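Local coordinates for Cobalt/magnesium transport protein CorA (Methanocaldococcus jannaschii, PDB 4EGW) that mediates magnesium influx across the cell membrane as a homopentameric channel that closes when cytoplasmic magnesium is high, at residues 50-55 against 123-128; 26-31 against 54-59; 219-224 against 241-246. All blocks are in the same frame, centred on the assembly; numbering follows the deposited sequence.

In the fold
Contacts 1 and 2 share the strand 51-56 and lie in one mixed sheet. Contact 1 pairs this strand with 122-127 inside the sheet, and all its touching residues are buried. Contact 2 pairs it with 28-33, an outermost strand within the chain, and is only partly buried. The centres of these two contacts are about 9 Å apart, and Asp54 and Cys55 serve both. Contact 3 joins helices 193-225 and 233-270, with its centre about 27 Å from that of contact 2. Chemistry follows place. Contact 1 adds a buried side-chain polar network to its backbone bonds, contact 2 ends in a bulge, and contact 3, partly buried, is side-chain packing with no hydrogen bond between its segments.

Contact 1: residues 50-55 against 123-128; sequences LIWIDC and LLTIHS
Asp54 and His127 meet through a histidine-carboxylate hydrogen bond. His127 NE2 donates to the syn lone pair of Asp54 OD2 at 2.9 Å. A weaker, bent bond runs from the same nitrogen to OD1. The imidazole and carboxylate planes are 32° apart. His127 ND1 also donates, to the carbonyl of Asp129. With a donor needed at each nitrogen, the ring is probably protonated and its charge balanced by Asp54.

Thr125 is the next link in the network. Trp52 NE1 donates to Thr125 OG1 over 3.0 Å, and the hydroxyl hydrogen-bonds onward to Asp54 OD1. That last bond is modelled as very short, so its exact length is doubtful. Thr125 OG1 sits between its backbone N and carbonyl carbon (chi1 57°), where it can reach both partners. The chain Trp52-Thr125-Asp54-His127 thus runs along one face of the sheet.

Beneath it, strands 51-55 and 123-127 run parallel, 9° apart. Their ladder includes Cys55 N to Thr125 O at 2.8 Å and His127 N to Cys55 O at 3.0 Å. Ile53 N also bonds Leu123 O.

Packing extends from both faces. Trp52 CD1 lies 3.9 Å from Leu123 CD1, with the two side chains alongside each other. On the other face Ile126 CD1 touches Cys55 CB at 3.5 Å.

The contact sits deep in the mixed sheet. Helix 132-143 covers Trp52 and Asp54 through Ile134 and His138. Leu123 and Thr125 rest on Ile161 of helix 156-186. Strand 110-119 pairs with 122-127 on its far edge, and strand 28-33 flanks 51-56.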
loop_
_atom_site.group_PDB
_atom_site.type_symbol
_atom_site.label_atom_id
_atom_site.label_comp_id
_atom_site.label_asym_id
_atom_site.label_seq_id
_atom_site.Cartn_x
_atom_site.Cartn_y
_atom_site.Cartn_z
ATOM N N LEU A 50 -27.206 0.183 -4.364
ATOM C CA LEU A 50 -26.785 0.602 -3.036
ATOM C C LEU A 50 -26.607 2.112 -2.954
ATOM O O LEU A 50 -26.661 2.809 -3.963
ATOM C CB LEU A 50 -25.453 -0.080 -2.676
ATOM C CG LEU A 50 -24.521 -0.490 -3.831
ATOM C CD1 LEU A 50 -23.099 -0.677 -3.360
ATOM C CD2 LEU A 50 -24.995 -1.767 -4.513
ATOM N N ILE A 51 -26.337 2.596 -1.746
ATOM C CA ILE A 51 -26.007 3.997 -1.513
ATOM C C ILE A 51 -24.948 4.038 -0.430
ATOM O O ILE A 51 -25.048 3.337 0.577
ATOM C CB ILE A 51 -27.219 4.828 -1.042
ATOM C CG1 ILE A 51 -28.390 4.698 -2.016
ATOM C CG2 ILE A 51 -26.837 6.293 -0.853
ATOM C CD1 ILE A 51 -29.326 3.551 -1.690
ATOM N N TRP A 52 -23.923 4.851 -0.641
ATOM C CA TRP A 52 -22.895 5.017 0.371
ATOM C C TRP A 52 -22.982 6.414 0.958
ATOM O O TRP A 52 -22.687 7.400 0.281
ATOM C CB TRP A 52 -21.500 4.777 -0.211
ATOM C CG TRP A 52 -20.412 4.952 0.805
ATOM C CD1 TRP A 52 -20.561 4.981 2.159
ATOM C CD2 TRP A 52 -19.013 5.134 0.550
ATOM N NE1 TRP A 52 -19.343 5.163 2.763
ATOM C CE2 TRP A 52 -18.374 5.259 1.798
ATOM C CE3 TRP A 52 -18.238 5.197 -0.612
ATOM C CZ2 TRP A 52 -16.997 5.444 1.921
ATOM C CZ3 TRP A 52 -16.867 5.385 -0.486
ATOM C CH2 TRP A 52 -16.262 5.505 0.773
ATOM N N ILE A 53 -23.396 6.492 2.217
ATOM C CA ILE A 53 -23.384 7.755 2.936
ATOM C C ILE A 53 -22.213 7.767 3.906
ATOM O O ILE A 53 -22.109 6.915 4.789
ATOM C CB ILE A 53 -24.694 7.995 3.711
ATOM C CG1 ILE A 53 -25.889 7.879 2.774
ATOM C CG2 ILE A 53 -24.682 9.365 4.392
ATOM C CD1 ILE A 53 -27.187 8.255 3.428
ATOM N N ASP A 54 -21.309 8.717 3.717
ATOM C CA ASP A 54 -20.234 8.918 4.672
ATOM C C ASP A 54 -20.523 10.183 5.442
ATOM O O ASP A 54 -20.697 11.258 4.866
ATOM C CB ASP A 54 -18.884 9.028 3.975
ATOM C CG ASP A 54 -17.755 9.283 4.947
ATOM O OD1 ASP A 54 -17.406 8.346 5.690
ATOM O OD2 ASP A 54 -17.216 10.412 4.965
ATOM N N CYS A 55 -20.597 10.047 6.754
ATOM C CA CYS A 55 -20.882 11.193 7.588
ATOM C C CYS A 55 -19.685 11.526 8.464
ATOM O O CYS A 55 -19.376 10.812 9.427
ATOM C CB CYS A 55 -22.104 10.918 8.450
ATOM S SG CYS A 55 -22.512 12.295 9.500
ATOM N N LEU A 123 -24.941 1.380 2.870
ATOM C CA LEU A 123 -23.708 1.340 3.651
ATOM C C LEU A 123 -23.418 2.761 4.118
ATOM O O LEU A 123 -23.066 3.624 3.313
ATOM C CB LEU A 123 -22.555 0.845 2.773
ATOM C CG LEU A 123 -21.168 0.477 3.326
ATOM C CD1 LEU A 123 -20.490 1.619 4.079
ATOM C CD2 LEU A 123 -21.217 -0.763 4.189
ATOM N N LEU A 124 -23.552 3.000 5.419
ATOM C CA LEU A 124 -23.216 4.285 6.000
ATOM C C LEU A 124 -21.917 4.156 6.775
ATOM O O LEU A 124 -21.794 3.293 7.642
ATOM C CB LEU A 124 -24.328 4.772 6.936
ATOM C CG LEU A 124 -23.952 5.903 7.913
ATOM C CD1 LEU A 124 -23.551 7.174 7.197
ATOM C CD2 LEU A 124 -25.061 6.216 8.932
ATOM N N THR A 125 -20.950 5.004 6.440
ATOM C CA THR A 125 -19.696 5.092 7.177
ATOM C C THR A 125 -19.723 6.360 7.979
ATOM O O THR A 125 -19.774 7.452 7.421
ATOM C CB THR A 125 -18.487 5.220 6.254
ATOM O OG1 THR A 125 -18.657 6.368 5.409
ATOM C CG2 THR A 125 -18.324 3.977 5.399
ATOM N N ILE A 126 -19.677 6.224 9.293
ATOM C CA ILE A 126 -19.760 7.387 10.149
ATOM C C ILE A 126 -18.504 7.531 11.015
ATOM O O ILE A 126 -18.087 6.591 11.709
ATOM C CB ILE A 126 -21.040 7.340 11.005
ATOM C CG1 ILE A 126 -21.193 8.630 11.804
ATOM C CG2 ILE A 126 -21.054 6.108 11.902
ATOM C CD1 ILE A 126 -22.493 9.343 11.516
ATOM N N HIS A 127 -17.887 8.707 10.943
ATOM C CA HIS A 127 -16.674 8.959 11.696
ATOM C C HIS A 127 -16.592 10.382 12.211
ATOM O O HIS A 127 -16.959 11.323 11.511
ATOM C CB HIS A 127 -15.435 8.616 10.863
ATOM C CG HIS A 127 -15.406 9.250 9.507
ATOM N ND1 HIS A 127 -14.553 10.286 9.186
ATOM C CD2 HIS A 127 -16.101 8.975 8.377
ATOM C CE1 HIS A 127 -14.733 10.631 7.924
ATOM N NE2 HIS A 127 -15.665 9.851 7.409
ATOM N N SER A 128 -16.132 10.526 13.450
ATOM C CA SER A 128 -15.859 11.831 14.034
ATOM C C SER A 128 -14.508 12.413 13.616
ATOM O O SER A 128 -14.323 13.631 13.611
ATOM C CB SER A 128 -15.962 11.768 15.553
ATOM O OG SER A 128 -17.286 11.446 15.946
#

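Contact 2: residues 26-31 against 54-59; sequences VIAIAK and DCYDPK
Val26 and Tyr56 make a CH-pi contact. Methyl CG2 of Val26 sits over one face of the phenol ring, 3.7 Å from its centroid and offset toward the rim. Beside it, Val26 N donates to Asp57 OD2 at 3.0 Å and meets the carboxylate from above its plane. Asp57 CG lies opposite the backbone N (chi1 -166°), which carries the carboxylate toward Val26.

The side chain of Ile27 lies against the residues that follow strand 51-56. It crosses Pro58 at about a right angle and also meets the Lys59 chain. The ammonium of Lys59 pairs with Glu62. Farther along, Ile29 CD1 packs on Cys55 SG at 3.4 Å.

The backbones set these positions. Ala28 and Tyr56 exchange two hydrogen bonds, with Ala28 N to Tyr56 O at 2.9 Å. Ala30 and Asp54 form a second such pair, with Ala30 N to Asp54 O at 2.9 Å. Ile27 and Ala28 both face Tyr56, a G1 beta bulge in which Ile27 has positive phi.

His127 from the neighbouring strand lies nearly parallel to the Tyr56 ring, on the face away from Val26. Helix 60-70 backs Ile29 and Cys55 through Glu62 and Leu66.

The four bonds of the two pairs are all backbone to backbone, so the pairing itself probably depends little on which side chains are present. Apolar methyls and the tyrosine ring supply the rest, with one hydrogen bond from Val26 N to the Asp57 carboxylate at the exposed end.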
loop_
_atom_site.group_PDB
_atom_site.type_symbol
_atom_site.label_atom_id
_atom_site.label_comp_id
_atom_site.label_asym_id
_atom_site.label_seq_id
_atom_site.Cartn_x
_atom_site.Cartn_y
_atom_site.Cartn_z
ATOM N N VAL A 26 -16.773 19.785 11.555
ATOM C CA VAL A 26 -16.673 19.859 10.093
ATOM C C VAL A 26 -17.922 19.334 9.346
ATOM O O VAL A 26 -18.288 19.847 8.291
ATOM C CB VAL A 26 -15.345 19.216 9.564
ATOM C CG1 VAL A 26 -14.219 20.252 9.475
ATOM C CG2 VAL A 26 -14.917 18.091 10.466
ATOM N N ILE A 27 -18.560 18.303 9.886
ATOM C CA ILE A 27 -19.851 17.824 9.377
ATOM C C ILE A 27 -20.006 17.768 7.856
ATOM O O ILE A 27 -20.751 18.552 7.270
ATOM C CB ILE A 27 -21.052 18.541 10.028
ATOM C CG1 ILE A 27 -22.369 18.002 9.455
ATOM C CG2 ILE A 27 -20.960 20.042 9.841
ATOM C CD1 ILE A 27 -22.342 16.539 8.979
ATOM N N ALA A 28 -19.306 16.835 7.223
ATOM C CA ALA A 28 -19.381 16.684 5.778
ATOM C C ALA A 28 -20.198 15.456 5.424
ATOM O O ALA A 28 -19.761 14.335 5.650
ATOM C CB ALA A 28 -17.976 16.582 5.181
ATOM N N ILE A 29 -21.378 15.659 4.852
ATOM C CA ILE A 29 -22.174 14.530 4.405
ATOM C C ILE A 29 -21.874 14.258 2.941
ATOM O O ILE A 29 -22.180 15.074 2.070
ATOM C CB ILE A 29 -23.677 14.788 4.547
ATOM C CG1 ILE A 29 -24.020 15.197 5.979
ATOM C CG2 ILE A 29 -24.460 13.545 4.152
ATOM C CD1 ILE A 29 -23.949 14.057 6.965
ATOM N N ALA A 30 -21.248 13.117 2.679
ATOM C CA ALA A 30 -21.075 12.656 1.317
ATOM C C ALA A 30 -22.129 11.587 1.052
ATOM O O ALA A 30 -22.357 10.710 1.882
ATOM C CB ALA A 30 -19.678 12.114 1.103
ATOM N N LYS A 31 -22.776 11.680 -0.104
ATOM C CA LYS A 31 -23.896 10.813 -0.459
ATOM C C LYS A 31 -23.670 10.167 -1.814
ATOM O O LYS A 31 -23.698 10.848 -2.837
ATOM C CB LYS A 31 -25.159 11.663 -0.529
ATOM C CG LYS A 31 -24.878 13.173 -0.471
ATOM C CD LYS A 31 -24.325 13.746 -1.787
ATOM C CE LYS A 31 -22.793 13.705 -1.891
ATOM N NZ LYS A 31 -22.084 14.737 -1.072
ATOM N N ASP A 54 -21.309 8.717 3.717
ATOM C CA ASP A 54 -20.234 8.918 4.672
ATOM C C ASP A 54 -20.523 10.183 5.442
ATOM O O ASP A 54 -20.697 11.258 4.866
ATOM C CB ASP A 54 -18.884 9.028 3.975
ATOM C CG ASP A 54 -17.755 9.283 4.947
ATOM O OD1 ASP A 54 -17.406 8.346 5.690
ATOM O OD2 ASP A 54 -17.216 10.412 4.965
ATOM N N CYS A 55 -20.597 10.047 6.754
ATOM C CA CYS A 55 -20.882 11.193 7.588
ATOM C C CYS A 55 -19.685 11.526 8.464
ATOM O O CYS A 55 -19.376 10.812 9.427
ATOM C CB CYS A 55 -22.104 10.918 8.450
ATOM S SG CYS A 55 -22.512 12.295 9.500
ATOM N N TYR A 56 -19.031 12.636 8.147
ATOM C CA TYR A 56 -17.835 13.016 8.870
ATOM C C TYR A 56 -18.139 14.108 9.888
ATOM O O TYR A 56 -18.407 15.248 9.513
ATOM C CB TYR A 56 -16.765 13.504 7.885
ATOM C CG TYR A 56 -15.548 14.107 8.559
ATOM C CD1 TYR A 56 -15.186 13.725 9.845
ATOM C CD2 TYR A 56 -14.770 15.065 7.917
ATOM C CE1 TYR A 56 -14.091 14.271 10.472
ATOM C CE2 TYR A 56 -13.661 15.616 8.540
ATOM C CZ TYR A 56 -13.329 15.215 9.823
ATOM O OH TYR A 56 -12.234 15.752 10.472
ATOM N N ASP A 57 -18.098 13.749 11.170
ATOM C CA ASP A 57 -18.079 14.730 12.255
ATOM C C ASP A 57 -19.263 15.700 12.228
ATOM O O ASP A 57 -19.065 16.916 12.212
ATOM C CB ASP A 57 -16.762 15.510 12.181
ATOM C CG ASP A 57 -16.468 16.307 13.436
ATOM O OD1 ASP A 57 -16.740 15.800 14.551
ATOM O OD2 ASP A 57 -15.950 17.439 13.297
ATOM N N PRO A 58 -20.495 15.169 12.227
ATOM C CA PRO A 58 -21.726 15.946 12.020
ATOM C C PRO A 58 -22.180 16.833 13.183
ATOM O O PRO A 58 -22.128 16.388 14.324
ATOM C CB PRO A 58 -22.776 14.854 11.801
ATOM C CG PRO A 58 -22.283 13.717 12.608
ATOM C CD PRO A 58 -20.783 13.745 12.472
ATOM N N LYS A 59 -22.664 18.044 12.892
ATOM C CA LYS A 59 -23.350 18.845 13.907
ATOM C C LYS A 59 -24.726 18.217 14.082
ATOM O O LYS A 59 -25.387 17.879 13.101
ATOM C CB LYS A 59 -23.430 20.332 13.518
ATOM C CG LYS A 59 -23.876 20.617 12.084
ATOM C CD LYS A 59 -23.993 22.118 11.810
ATOM C CE LYS A 59 -22.875 22.629 10.898
ATOM N NZ LYS A 59 -23.036 22.214 9.470
#

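Contact 3: residues 219-224 against 241-246; sequences VLVLLK and DLYYDT
Tyr243 points its side chain at helix 193-225, where Leu220, Val221 and Lys224 receive it. Its CB lies 4.5 Å from Leu220 CB, close to where the two backbones come nearest. With CG trans to the backbone N (chi1 168°), the ring reaches outward beside the other helix. Ring atom CG is 3.9 Å from Lys224 CD. The CD2-CE2 bond follows the lysine: Tyr243 CD2 meets Lys224 CD at 3.5 Å, and Tyr243 CE2 meets Lys224 CE at 3.6 Å. The CE methylene makes an off-centre CH-pi contact. The CD1-CE1 bond meets valine: Tyr243 CE1 is 3.3 Å from Val221 CG2, and CZ is 4.0 Å from the same methyl. Both partners lie on one side of the ring plane. Replacing Tyr243 with an alanine would probably leave the Lys224 methylenes and the Val221 methyl without their partner and open a gap between the helices.

Deeper in, Leu220 CD1 packs on Leu242 CG at 3.8 Å, and these side chains cross at about a right angle. Leu220 also touches Thr246. Leu242 continues onto helix 156-186 at Leu162 and Thr166, while Leu220 reaches Tyr100 of the sheet.

No hydrogen bond crosses between the segments. Their axes pass 9.2 Å apart at -157°, the geometry of an antiparallel helical hairpin. In the CorA family the second of these helices is the long stalk that leads to the first transmembrane segment.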
loop_
_atom_site.group_PDB
_atom_site.type_symbol
_atom_site.label_atom_id
_atom_site.label_comp_id
_atom_site.label_asym_id
_atom_site.label_seq_id
_atom_site.Cartn_x
_atom_site.Cartn_y
_atom_site.Cartn_z
ATOM N N VAL A 219 -12.651 -8.441 13.918
ATOM C CA VAL A 219 -13.768 -8.008 13.096
ATOM C C VAL A 219 -13.719 -8.754 11.765
ATOM O O VAL A 219 -14.707 -9.351 11.342
ATOM C CB VAL A 219 -13.704 -6.495 12.824
ATOM C CG1 VAL A 219 -14.560 -6.129 11.625
ATOM C CG2 VAL A 219 -14.114 -5.703 14.072
ATOM N N LEU A 220 -12.547 -8.755 11.135
ATOM C CA LEU A 220 -12.353 -9.436 9.859
ATOM C C LEU A 220 -12.461 -10.957 9.976
ATOM O O LEU A 220 -12.937 -11.622 9.054
ATOM C CB LEU A 220 -11.015 -9.048 9.238
ATOM C CG LEU A 220 -10.917 -7.593 8.796
ATOM C CD1 LEU A 220 -9.491 -7.225 8.429
ATOM C CD2 LEU A 220 -11.861 -7.350 7.635
ATOM N N VAL A 221 -12.022 -11.518 11.098
ATOM C CA VAL A 221 -12.218 -12.948 11.299
ATOM C C VAL A 221 -13.713 -13.275 11.333
ATOM O O VAL A 221 -14.141 -14.316 10.826
ATOM C CB VAL A 221 -11.539 -13.470 12.564
ATOM C CG1 VAL A 221 -11.766 -14.952 12.673
ATOM C CG2 VAL A 221 -10.051 -13.173 12.520
ATOM N N LEU A 222 -14.501 -12.377 11.926
ATOM C CA LEU A 222 -15.957 -12.515 11.945
ATOM C C LEU A 222 -16.503 -12.471 10.542
ATOM O O LEU A 222 -17.173 -13.390 10.097
ATOM C CB LEU A 222 -16.606 -11.405 12.768
ATOM C CG LEU A 222 -16.596 -11.620 14.288
ATOM C CD1 LEU A 222 -16.973 -10.347 15.040
ATOM C CD2 LEU A 222 -17.500 -12.792 14.696
ATOM N N LEU A 223 -16.206 -11.391 9.840
ATOM C CA LEU A 223 -16.713 -11.226 8.492
ATOM C C LEU A 223 -16.159 -12.311 7.584
ATOM O O LEU A 223 -16.803 -12.707 6.621
ATOM C CB LEU A 223 -16.338 -9.855 7.947
ATOM C CG LEU A 223 -17.028 -8.628 8.542
ATOM C CD1 LEU A 223 -16.799 -8.520 10.015
ATOM C CD2 LEU A 223 -16.498 -7.383 7.857
ATOM N N LYS A 224 -14.963 -12.796 7.899
ATOM C CA LYS A 224 -14.305 -13.778 7.043
ATOM C C LYS A 224 -14.920 -15.163 7.209
ATOM O O LYS A 224 -14.670 -16.061 6.403
ATOM C CB LYS A 224 -12.800 -13.853 7.336
ATOM C CG LYS A 224 -12.413 -14.934 8.342
ATOM C CD LYS A 224 -10.905 -15.208 8.329
ATOM C CE LYS A 224 -10.515 -16.253 9.358
ATOM N NZ LYS A 224 -11.183 -17.566 9.091
ATOM N N ASP A 241 -8.271 -12.478 2.678
ATOM C CA ASP A 241 -7.101 -11.761 2.208
ATOM C C ASP A 241 -6.812 -10.633 3.176
ATOM O O ASP A 241 -5.702 -10.494 3.695
ATOM C CB ASP A 241 -7.382 -11.173 0.829
ATOM C CG ASP A 241 -7.557 -12.238 -0.231
ATOM O OD1 ASP A 241 -7.705 -13.426 0.141
ATOM O OD2 ASP A 241 -7.543 -11.888 -1.436
ATOM N N LEU A 242 -7.839 -9.831 3.416
ATOM C CA LEU A 242 -7.735 -8.675 4.281
ATOM C C LEU A 242 -7.301 -9.115 5.683
ATOM O O LEU A 242 -6.491 -8.454 6.337
ATOM C CB LEU A 242 -9.080 -7.957 4.307
ATOM C CG LEU A 242 -9.108 -6.501 4.743
ATOM C CD1 LEU A 242 -7.863 -5.794 4.252
ATOM C CD2 LEU A 242 -10.367 -5.834 4.212
ATOM N N TYR A 243 -7.838 -10.241 6.135
ATOM C CA TYR A 243 -7.413 -10.834 7.388
ATOM C C TYR A 243 -5.899 -11.105 7.378
ATOM O O TYR A 243 -5.189 -10.776 8.344
ATOM C CB TYR A 243 -8.210 -12.118 7.624
ATOM C CG TYR A 243 -7.712 -13.023 8.735
ATOM C CD1 TYR A 243 -7.530 -12.546 10.027
ATOM C CD2 TYR A 243 -7.468 -14.370 8.497
ATOM C CE1 TYR A 243 -7.087 -13.385 11.044
ATOM C CE2 TYR A 243 -7.027 -15.211 9.506
ATOM C CZ TYR A 243 -6.836 -14.717 10.776
ATOM O OH TYR A 243 -6.401 -15.556 11.779
ATOM N N TYR A 244 -5.412 -11.687 6.280
ATOM C CA TYR A 244 -3.996 -12.052 6.130
ATOM C C TYR A 244 -3.026 -10.884 6.276
ATOM O O TYR A 244 -2.007 -10.972 6.976
ATOM C CB TYR A 244 -3.769 -12.694 4.765
ATOM C CG TYR A 244 -4.263 -14.116 4.652
ATOM C CD1 TYR A 244 -4.411 -14.921 5.780
ATOM C CD2 TYR A 244 -4.572 -14.665 3.411
ATOM C CE1 TYR A 244 -4.858 -16.230 5.669
ATOM C CE2 TYR A 244 -5.016 -15.970 3.293
ATOM C CZ TYR A 244 -5.157 -16.747 4.424
ATOM O OH TYR A 244 -5.602 -18.045 4.299
ATOM N N ASP A 245 -3.332 -9.793 5.590
ATOM C CA ASP A 245 -2.451 -8.643 5.606
ATOM C C ASP A 245 -2.508 -7.957 6.953
ATOM O O ASP A 245 -1.491 -7.464 7.449
ATOM C CB ASP A 245 -2.846 -7.702 4.489
ATOM C CG ASP A 245 -3.054 -8.438 3.193
ATOM O OD1 ASP A 245 -2.399 -9.490 3.007
ATOM O OD2 ASP A 245 -3.878 -7.988 2.371
ATOM N N THR A 246 -3.702 -7.945 7.543
ATOM C CA THR A 246 -3.891 -7.449 8.900
ATOM C C THR A 246 -2.924 -8.150 9.842
ATOM O O THR A 246 -2.245 -7.510 10.648
ATOM C CB THR A 246 -5.313 -7.714 9.398
ATOM O OG1 THR A 246 -6.255 -7.187 8.459
ATOM C CG2 THR A 246 -5.535 -7.070 10.769
#